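Local atomic coordinates of amidohydrolase family protein (Acinetobacter baumannii, PDB entry 4I6K), a protein that is an amidohydrolase-family enzyme that probably hydrolyses 2-pyrone-4,6-dicarboxylic acid and here holds citric acid. Residues N113-G118 against L149-E154; E154-P159 against F181-P186; L202-H207 against K237-K242. All coordinates share one frame; numbering follows the deposited sequence.

Contact 1: residues N113-G118 against L149-E154; sequences NLKAQG and LNWQVE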
loop_
_atom_site.group_PDB
_atom_site.type_symbol
_atom_site.label_atom_id
_atom_site.label_comp_id
_atom_site.label_asym_id
_atom_site.label_seq_id
_atom_site.Cartn_x
_atom_site.Cartn_y
_atom_site.Cartn_z
ATOM N N ASN A 113 11.021 -13.162 12.819
ATOM C CA ASN A 113 11.956 -12.128 13.254
ATOM C C ASN A 113 11.570 -10.736 12.764
ATOM O O ASN A 113 11.611 -9.764 13.529
ATOM C CB ASN A 113 13.389 -12.484 12.865
ATOM C CG ASN A 113 14.101 -13.289 13.949
ATOM O OD1 ASN A 113 13.638 -14.353 14.362
ATOM N ND2 ASN A 113 15.231 -12.779 14.413
ATOM N N LEU A 114 11.184 -10.641 11.493
ATOM C CA LEU A 114 10.662 -9.386 10.972
ATOM C C LEU A 114 9.434 -8.968 11.756
ATOM O O LEU A 114 9.277 -7.790 12.088
ATOM C CB LEU A 114 10.345 -9.495 9.479
ATOM C CG LEU A 114 11.608 -9.762 8.657
ATOM C CD1 LEU A 114 11.256 -10.318 7.297
ATOM C CD2 LEU A 114 12.487 -8.499 8.544
ATOM N N LYS A 115 8.565 -9.930 12.068
ATOM C CA LYS A 115 7.368 -9.616 12.837
ATOM C C LYS A 115 7.777 -8.939 14.141
ATOM O O LYS A 115 7.169 -7.959 14.560
ATOM C CB LYS A 115 6.538 -10.872 13.131
ATOM C CG LYS A 115 5.266 -10.616 13.975
ATOM C CD LYS A 115 4.361 -11.864 14.002
ATOM C CE LYS A 115 3.089 -11.663 14.818
ATOM N NZ LYS A 115 2.058 -10.898 14.074
ATOM N N ALA A 116 8.814 -9.477 14.778
ATOM C CA ALA A 116 9.321 -8.929 16.038
ATOM C C ALA A 116 9.861 -7.498 15.912
ATOM O O ALA A 116 10.145 -6.852 16.916
ATOM C CB ALA A 116 10.398 -9.845 16.606
ATOM N N GLN A 117 10.020 -7.011 14.686
ATOM C CA GLN A 117 10.595 -5.691 14.472
ATOM C C GLN A 117 9.557 -4.693 13.952
ATOM O O GLN A 117 9.899 -3.608 13.457
ATOM C CB GLN A 117 11.771 -5.788 13.515
ATOM C CG GLN A 117 12.839 -6.757 13.960
ATOM C CD GLN A 117 14.002 -6.798 12.996
ATOM O OE1 GLN A 117 14.706 -5.801 12.817
ATOM N NE2 GLN A 117 14.213 -7.953 12.363
ATOM N N GLY A 118 8.286 -5.073 14.059
ATOM C CA GLY A 118 7.186 -4.174 13.700
ATOM C C GLY A 118 6.697 -4.284 12.269
ATOM O O GLY A 118 5.952 -3.422 11.817
ATOM N N LEU A 149 0.857 -15.821 10.782
ATOM C CA LEU A 149 1.439 -14.681 11.477
ATOM C C LEU A 149 0.479 -13.501 11.599
ATOM O O LEU A 149 0.825 -12.475 12.192
ATOM C CB LEU A 149 2.722 -14.237 10.785
ATOM C CG LEU A 149 3.896 -15.206 10.932
ATOM C CD1 LEU A 149 5.037 -14.810 9.994
ATOM C CD2 LEU A 149 4.367 -15.252 12.385
ATOM N N ASN A 150 -0.719 -13.641 11.045
ATOM C CA ASN A 150 -1.713 -12.577 11.141
ATOM C C ASN A 150 -1.269 -11.376 10.345
ATOM O O ASN A 150 -1.777 -10.275 10.524
ATOM C CB ASN A 150 -1.912 -12.152 12.585
ATOM C CG ASN A 150 -3.205 -12.652 13.159
ATOM O OD1 ASN A 150 -3.707 -13.713 12.768
ATOM N ND2 ASN A 150 -3.767 -11.888 14.095
ATOM N N TRP A 151 -0.299 -11.601 9.471
ATOM C CA TRP A 151 0.196 -10.572 8.592
ATOM C C TRP A 151 -0.803 -10.328 7.491
ATOM O O TRP A 151 -1.591 -11.203 7.160
ATOM C CB TRP A 151 1.496 -11.052 7.972
ATOM C CG TRP A 151 2.659 -10.665 8.764
ATOM C CD1 TRP A 151 2.649 -10.091 10.001
ATOM C CD2 TRP A 151 4.031 -10.831 8.400
ATOM N NE1 TRP A 151 3.937 -9.876 10.425
ATOM C CE2 TRP A 151 4.805 -10.326 9.463
ATOM C CE3 TRP A 151 4.680 -11.352 7.273
ATOM C CZ2 TRP A 151 6.205 -10.323 9.434
ATOM C CZ3 TRP A 151 6.071 -11.346 7.241
ATOM C CH2 TRP A 151 6.818 -10.842 8.318
ATOM N N GLN A 152 -0.758 -9.139 6.907
ATOM C CA GLN A 152 -1.544 -8.860 5.715
ATOM C C GLN A 152 -0.697 -9.129 4.448
ATOM O O GLN A 152 0.548 -9.205 4.504
ATOM C CB GLN A 152 -1.987 -7.403 5.741
ATOM C CG GLN A 152 -0.817 -6.427 5.572
ATOM C CD GLN A 152 -1.284 -4.993 5.501
ATOM O OE1 GLN A 152 -1.771 -4.447 6.485
ATOM N NE2 GLN A 152 -1.162 -4.380 4.324
ATOM N N VAL A 153 -1.373 -9.288 3.313
ATOM C CA VAL A 153 -0.710 -9.288 2.009
ATOM C C VAL A 153 -1.134 -8.061 1.186
ATOM O O VAL A 153 -2.308 -7.911 0.836
ATOM C CB VAL A 153 -0.991 -10.582 1.211
ATOM C CG1 VAL A 153 -0.434 -10.477 -0.200
ATOM C CG2 VAL A 153 -0.407 -11.791 1.926
ATOM N N GLU A 154 -0.165 -7.193 0.891
ATOM C CA GLU A 154 -0.387 -5.948 0.149
ATOM C C GLU A 154 -0.029 -6.125 -1.325
ATOM O O GLU A 154 1.018 -6.693 -1.656
ATOM C CB GLU A 154 0.449 -4.815 0.766
ATOM C CG GLU A 154 0.220 -3.424 0.163
ATOM C CD GLU A 154 1.134 -2.351 0.776
ATOM O OE1 GLU A 154 2.053 -2.697 1.555
ATOM O OE2 GLU A 154 0.927 -1.155 0.480
HETATM O O HOH W 1 2.668 -8.430 12.768
#

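Contact 2: residues E154-P159 against F181-P186; sequences ELHAPP and FGRVDP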
loop_
_atom_site.group_PDB
_atom_site.type_symbol
_atom_site.label_atom_id
_atom_site.label_comp_id
_atom_site.label_asym_id
_atom_site.label_seq_id
_atom_site.Cartn_x
_atom_site.Cartn_y
_atom_site.Cartn_z
ATOM N N GLU A 154 -0.165 -7.193 0.891
ATOM C CA GLU A 154 -0.387 -5.948 0.149
ATOM C C GLU A 154 -0.029 -6.125 -1.325
ATOM O O GLU A 154 1.018 -6.693 -1.656
ATOM C CB GLU A 154 0.449 -4.815 0.766
ATOM C CG GLU A 154 0.220 -3.424 0.163
ATOM C CD GLU A 154 1.134 -2.351 0.776
ATOM O OE1 GLU A 154 2.053 -2.697 1.555
ATOM O OE2 GLU A 154 0.927 -1.155 0.480
ATOM N N LEU A 155 -0.899 -5.647 -2.212
ATOM C CA LEU A 155 -0.645 -5.748 -3.652
ATOM C C LEU A 155 -0.488 -4.382 -4.300
ATOM O O LEU A 155 -1.281 -3.466 -4.068
ATOM C CB LEU A 155 -1.775 -6.499 -4.373
ATOM C CG LEU A 155 -2.268 -7.792 -3.719
ATOM C CD1 LEU A 155 -3.375 -8.454 -4.548
ATOM C CD2 LEU A 155 -1.103 -8.737 -3.483
ATOM N N HIS A 156 0.546 -4.253 -5.113
ATOM C CA HIS A 156 0.627 -3.147 -6.028
ATOM C C HIS A 156 0.778 -3.763 -7.403
ATOM O O HIS A 156 1.785 -4.402 -7.690
ATOM C CB HIS A 156 1.803 -2.247 -5.700
ATOM C CG HIS A 156 1.842 -1.006 -6.531
ATOM N ND1 HIS A 156 2.969 -0.595 -7.213
ATOM C CD2 HIS A 156 0.875 -0.102 -6.820
ATOM C CE1 HIS A 156 2.699 0.521 -7.867
ATOM N NE2 HIS A 156 1.436 0.843 -7.644
ATOM N N ALA A 157 -0.241 -3.591 -8.240
ATOM C CA ALA A 157 -0.306 -4.316 -9.490
ATOM C C ALA A 157 -1.412 -3.789 -10.389
ATOM O O ALA A 157 -2.388 -3.211 -9.913
ATOM C CB ALA A 157 -0.513 -5.799 -9.218
ATOM N N PRO A 158 -1.258 -3.993 -11.706
ATOM C CA PRO A 158 -2.258 -3.593 -12.681
ATOM C C PRO A 158 -3.475 -4.510 -12.622
ATOM O O PRO A 158 -3.346 -5.700 -12.294
ATOM C CB PRO A 158 -1.531 -3.784 -14.014
ATOM C CG PRO A 158 -0.533 -4.893 -13.729
ATOM C CD PRO A 158 -0.068 -4.596 -12.338
ATOM N N PRO A 159 -4.656 -3.962 -12.958
ATOM C CA PRO A 159 -5.890 -4.725 -12.894
ATOM C C PRO A 159 -5.807 -6.091 -13.593
ATOM O O PRO A 159 -6.382 -7.065 -13.104
ATOM C CB PRO A 159 -6.900 -3.790 -13.545
ATOM C CG PRO A 159 -6.430 -2.423 -13.066
ATOM C CD PRO A 159 -4.907 -2.524 -13.196
ATOM N N PHE A 181 -5.992 2.701 -5.273
ATOM C CA PHE A 181 -7.267 2.454 -5.957
ATOM C C PHE A 181 -7.285 1.240 -6.874
ATOM O O PHE A 181 -8.233 1.076 -7.642
ATOM C CB PHE A 181 -7.702 3.679 -6.761
ATOM C CG PHE A 181 -7.823 4.931 -5.942
ATOM C CD1 PHE A 181 -9.061 5.352 -5.471
ATOM C CD2 PHE A 181 -6.701 5.685 -5.638
ATOM C CE1 PHE A 181 -9.177 6.507 -4.726
ATOM C CE2 PHE A 181 -6.815 6.841 -4.889
ATOM C CZ PHE A 181 -8.049 7.255 -4.437
ATOM N N GLY A 182 -6.260 0.391 -6.793
ATOM C CA GLY A 182 -6.164 -0.769 -7.678
ATOM C C GLY A 182 -5.553 -0.400 -9.016
ATOM O O GLY A 182 -5.696 -1.128 -10.002
ATOM N N ARG A 183 -4.883 0.749 -9.049
ATOM C CA ARG A 183 -4.104 1.189 -10.223
ATOM C C ARG A 183 -4.887 1.146 -11.526
ATOM O O ARG A 183 -4.432 0.584 -12.526
ATOM C CB ARG A 183 -2.798 0.397 -10.359
ATOM C CG ARG A 183 -1.712 0.792 -9.328
ATOM C CD ARG A 183 -1.368 2.277 -9.405
ATOM N NE ARG A 183 -0.811 2.627 -10.715
ATOM C CZ ARG A 183 0.485 2.581 -11.017
ATOM N NH1 ARG A 183 1.366 2.201 -10.110
ATOM N NH2 ARG A 183 0.905 2.910 -12.229
ATOM N N VAL A 184 -6.069 1.754 -11.500
ATOM C CA VAL A 184 -6.927 1.823 -12.674
ATOM C C VAL A 184 -6.068 2.145 -13.891
ATOM O O VAL A 184 -5.181 2.996 -13.809
ATOM C CB VAL A 184 -8.017 2.907 -12.489
ATOM C CG1 VAL A 184 -8.980 2.924 -13.660
ATOM C CG2 VAL A 184 -8.764 2.698 -11.172
ATOM N N ASP A 185 -6.292 1.452 -15.005
ATOM C CA ASP A 185 -5.507 1.761 -16.199
ATOM C C ASP A 185 -5.660 3.213 -16.612
ATOM O O ASP A 185 -6.779 3.735 -16.710
ATOM C CB ASP A 185 -5.853 0.883 -17.400
ATOM C CG ASP A 185 -4.879 1.092 -18.550
ATOM O OD1 ASP A 185 -3.664 0.899 -18.325
ATOM O OD2 ASP A 185 -5.306 1.464 -19.660
ATOM N N PRO A 186 -4.530 3.873 -16.877
ATOM C CA PRO A 186 -4.616 5.264 -17.320
ATOM C C PRO A 186 -5.476 5.408 -18.582
ATOM O O PRO A 186 -6.211 6.384 -18.714
ATOM C CB PRO A 186 -3.151 5.633 -17.596
ATOM C CG PRO A 186 -2.354 4.669 -16.741
ATOM C CD PRO A 186 -3.142 3.393 -16.786
#

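Contact 3: residues L202-H207 against K237-K242; sequences LNVKQH and KGFLHK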
loop_
_atom_site.group_PDB
_atom_site.type_symbol
_atom_site.label_atom_id
_atom_site.label_comp_id
_atom_site.label_asym_id
_atom_site.label_seq_id
_atom_site.Cartn_x
_atom_site.Cartn_y
_atom_site.Cartn_z
ATOM N N LEU A 202 -13.803 -8.467 -5.317
ATOM C CA LEU A 202 -13.601 -7.918 -3.989
ATOM C C LEU A 202 -14.584 -8.539 -3.008
ATOM O O LEU A 202 -15.784 -8.675 -3.309
ATOM C CB LEU A 202 -13.776 -6.402 -4.003
ATOM C CG LEU A 202 -12.735 -5.582 -4.761
ATOM C CD1 LEU A 202 -13.191 -4.135 -4.835
ATOM C CD2 LEU A 202 -11.375 -5.684 -4.082
ATOM N N ASN A 203 -14.077 -8.912 -1.837
ATOM C CA ASN A 203 -14.938 -9.458 -0.791
ATOM C C ASN A 203 -14.855 -8.611 0.464
ATOM O O ASN A 203 -13.766 -8.363 0.983
ATOM C CB ASN A 203 -14.579 -10.914 -0.486
ATOM C CG ASN A 203 -15.613 -11.591 0.368
ATOM O OD1 ASN A 203 -15.826 -11.201 1.523
ATOM N ND2 ASN A 203 -16.276 -12.614 -0.190
ATOM N N VAL A 204 -15.987 -8.212 0.994
ATOM C CA VAL A 204 -15.992 -7.298 2.105
ATOM C C VAL A 204 -15.299 -7.933 3.301
ATOM O O VAL A 204 -14.872 -7.257 4.200
ATOM C CB VAL A 204 -17.403 -6.809 2.443
ATOM C CG1 VAL A 204 -18.220 -7.901 3.038
ATOM C CG2 VAL A 204 -17.343 -5.636 3.345
ATOM N N LYS A 205 -15.216 -9.245 3.307
ATOM C CA LYS A 205 -14.662 -9.975 4.453
ATOM C C LYS A 205 -13.152 -10.136 4.385
ATOM O O LYS A 205 -12.547 -10.671 5.316
ATOM C CB LYS A 205 -15.283 -11.373 4.571
ATOM C CG LYS A 205 -16.646 -11.446 5.275
ATOM C CD LYS A 205 -16.527 -11.081 6.746
ATOM C CE LYS A 205 -17.076 -12.186 7.638
ATOM N NZ LYS A 205 -18.246 -12.870 7.024
ATOM N N GLN A 206 -12.537 -9.704 3.287
ATOM C CA GLN A 206 -11.096 -9.919 3.139
ATOM C C GLN A 206 -10.278 -8.773 2.572
ATOM O O GLN A 206 -9.110 -8.600 2.945
ATOM C CB GLN A 206 -10.795 -11.166 2.318
ATOM C CG GLN A 206 -9.298 -11.350 2.123
ATOM C CD GLN A 206 -8.968 -12.531 1.240
ATOM O OE1 GLN A 206 -9.652 -12.794 0.246
ATOM N NE2 GLN A 206 -7.917 -13.250 1.595
ATOM N N HIS A 207 -10.864 -8.013 1.657
ATOM C CA HIS A 207 -10.079 -7.037 0.904
ATOM C C HIS A 207 -10.186 -5.624 1.429
ATOM O O HIS A 207 -11.256 -5.204 1.853
ATOM C CB HIS A 207 -10.469 -7.064 -0.566
ATOM C CG HIS A 207 -10.263 -8.395 -1.203
ATOM N ND1 HIS A 207 -11.303 -9.261 -1.464
ATOM C CD2 HIS A 207 -9.136 -9.025 -1.600
ATOM C CE1 HIS A 207 -10.824 -10.361 -2.016
ATOM N NE2 HIS A 207 -9.512 -10.245 -2.109
ATOM N N LYS A 237 -20.456 -0.521 -3.215
ATOM C CA LYS A 237 -20.244 -1.958 -3.116
ATOM C C LYS A 237 -20.352 -2.379 -1.655
ATOM O O LYS A 237 -20.509 -3.557 -1.354
ATOM C CB LYS A 237 -18.899 -2.366 -3.716
ATOM C CG LYS A 237 -18.906 -2.389 -5.246
ATOM C CD LYS A 237 -17.568 -2.872 -5.852
ATOM C CE LYS A 237 -17.257 -4.371 -5.593
ATOM N NZ LYS A 237 -18.332 -5.332 -6.012
ATOM N N GLY A 238 -20.285 -1.401 -0.755
ATOM C CA GLY A 238 -20.318 -1.668 0.687
ATOM C C GLY A 238 -18.970 -1.709 1.406
ATOM O O GLY A 238 -18.867 -2.253 2.514
ATOM N N PHE A 239 -17.942 -1.114 0.800
ATOM C CA PHE A 239 -16.571 -1.238 1.297
ATOM C C PHE A 239 -16.012 -0.008 2.052
ATOM O O PHE A 239 -14.793 0.123 2.232
ATOM C CB PHE A 239 -15.629 -1.618 0.147
ATOM C CG PHE A 239 -15.811 -3.033 -0.350
ATOM C CD1 PHE A 239 -14.872 -4.012 -0.057
ATOM C CD2 PHE A 239 -16.921 -3.385 -1.110
ATOM C CE1 PHE A 239 -15.038 -5.324 -0.504
ATOM C CE2 PHE A 239 -17.086 -4.686 -1.560
ATOM C CZ PHE A 239 -16.141 -5.659 -1.251
ATOM N N LEU A 240 -16.890 0.882 2.499
ATOM C CA LEU A 240 -16.462 2.063 3.261
ATOM C C LEU A 240 -15.524 1.773 4.438
ATOM O O LEU A 240 -14.638 2.575 4.733
ATOM C CB LEU A 240 -17.673 2.831 3.796
ATOM C CG LEU A 240 -17.315 4.245 4.230
ATOM C CD1 LEU A 240 -16.680 4.990 3.038
ATOM C CD2 LEU A 240 -18.551 4.956 4.751
ATOM N N HIS A 241 -15.733 0.653 5.128
ATOM C CA HIS A 241 -14.942 0.346 6.323
ATOM C C HIS A 241 -13.707 -0.453 5.956
ATOM O O HIS A 241 -12.913 -0.844 6.813
ATOM C CB HIS A 241 -15.788 -0.366 7.382
ATOM C CG HIS A 241 -16.969 0.437 7.815
ATOM N ND1 HIS A 241 -17.045 1.039 9.050
ATOM C CD2 HIS A 241 -18.095 0.791 7.150
ATOM C CE1 HIS A 241 -18.181 1.709 9.139
ATOM N NE2 HIS A 241 -18.837 1.575 8.000
ATOM N N LYS A 242 -13.532 -0.657 4.661
ATOM C CA LYS A 242 -12.379 -1.374 4.165
ATOM C C LYS A 242 -11.395 -0.410 3.500
ATOM O O LYS A 242 -10.390 -0.823 2.921
ATOM C CB LYS A 242 -12.836 -2.449 3.179
ATOM C CG LYS A 242 -13.950 -3.362 3.715
ATOM C CD LYS A 242 -13.632 -3.945 5.096
ATOM C CE LYS A 242 -12.309 -4.745 5.101
ATOM N NZ LYS A 242 -12.350 -6.042 4.334
HETATM O O HOH W 2 -17.702 -7.541 -4.916
HETATM O O HOH W 3 -10.859 -8.114 5.930
#

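Contact 1: residues N113-G118 against L149-E154
Lys115 of helix 108-115 reaches the Schellman motif that closes helix 137-148, where Leu149 offers its carbonyl just before Asn150 turns to positive phi. The lysine starts with CG anti to its backbone N (chi1 179°) and runs out straight until a bend at chi4 brings the ammonium round to the backbone: NZ donates to Leu149 O at 2.7 Å, in the carbonyl plane, with a C=O...N angle of 159°. On the way its methylenes lie against apolar neighbours, CD of Lys115 3.8 Å from CD2 of Leu149 and CB of Lys115 3.8 Å from CZ2 of Trp151. The indole turns its rim to the helix, with Leu114 CB in the ring plane 3.9 Å from Trp151 CH2. A water in the ring plane at the NE1 side accepts from Lys115 NZ at 2.9 Å and, more weakly, from Trp151 NE1 at 3.0 Å, so the ammonium has both a carbonyl and a water. Within its own segment, Leu149 CD1 sits over the centre of the indole, 4.3 Å above the ring plane. The contact joins two successive helix-to-strand turns of the alpha/beta barrel, those leading into strands 119-125 and 152-156: Leu114 and Trp151 both pack on Ile119, and Leu114 also meets Leu86 of helix 83-91.

Contact 2: residues E154-P159 against F181-P186
The imidazole of His156 and the guanidinium of Arg183 meet edge to edge, their planes 39° apart: Arg183 NH1 lies at the rim of the ring, near its plane, and His156 NE2 lies in the guanidinium plane, 2.8 Å from NH1. The ring of Phe127 meets the imidazole at a modest tilt and that of His180 nearly at right angles. At the ring's other nitrogen, His156 ND1 is hydrogen-bonded to Asn125 OD1, which helps to fix the rotation of the ring. Chi1 of -74° sets CG of Arg183 anti to the carbonyl carbon, 3.7 Å from His156 CD2; bends at chi2 and chi3 then bring NH1 round to the imidazole. Nearer its backbone, Arg183 CB is 3.7 Å from Ala157 O. CD and CG of Pro159 press on two successive carbonyls, CD 3.2 Å from Arg183 O and CG 3.4 Å from Gly182 O. Bound citric acid comes within about 3 Å of the His156 side chain, which places this contact at the ligand pocket. It ties the loops after neighbouring strands 152-156 and 176-178 of the barrel, at their C-terminal ends. Pro158 holds the N-cap position of helix 159-169, Pro159 and Val184 both touch Tyr195 of helix 193-201, and Val184 also packs on Ile226 of helix 222-237.

Contact 3: residues L202-H207 against K237-K242
Lys242 curls over the loop 202-207, and its side chain can be traced from CB outward along two backbone carbonyls. Lys242 CB starts 3.4 Å from His207 O. Lys242 CG comes next, 4.1 Å from Val204 CG2, where the two side chains cross at about a right angle. Lys242 CD then passes 3.6 Å from Val204 O, while CE swings back towards His207 O. This coiling comes from bends at chi2, chi3 and chi4, which draw the chain up short instead of letting it extend. Lys242 NZ ends between the carbonyls, donating to Val204 O and to His207 O, each at 2.8 Å. In both bonds the nitrogen stands above the carbonyl plane, by 53° and 54°, and so off the lone pairs. A water accepts a third bond from Lys242 NZ and gives a weak one to Lys205 O.

Beside this grip Phe239 supplies the apolar half. Val204 CB lies over one face of its ring, 4.0 Å above the plane and offset toward the rim, and Phe239 CE1 approaches Val204 N to 3.4 Å. Leu202 CB meets Phe239 CZ at 3.7 Å. The loop itself is braced from within: Asn203 OD1 accepts from Lys205 N in an Asx turn, Asn203 O accepts from both Gln206 N and His207 N, and His207 ND1 accepts from Asn203 N.

The two loops lead into neighbouring barrel strands, 207-210 and 243-244, and Trp208 adds a cation-pi contact to Lys242. Neither segment has an acidic residue; the charge is probably eased by the two carbonyls, the water and the Trp208 ring. Three acceptors for three N-H groups are consistent with a charged ammonium that bridges the carbonyls of Val204 and His207.

Overall arrangement
All three contacts join connections of neighbouring strands in one parallel barrel, but at different ends. Contacts 1 and 3 tie loops that run from helices into strands and are partly exposed; contact 2 ties loops that leave strands, is buried and borders the citrate. The segments of contacts 1 and 2 overlap at Glu154, which takes no part in either, and both use strand 152-156, one its approach and the other its exit. The chemistry follows this placement: a lysine donates to one backbone carbonyl in contact 1 and to two in contact 3, beside an aromatic ring and with water taking part, whereas contact 2 sets a histidine against an arginine. Contact 3 buries more surface than either of the others.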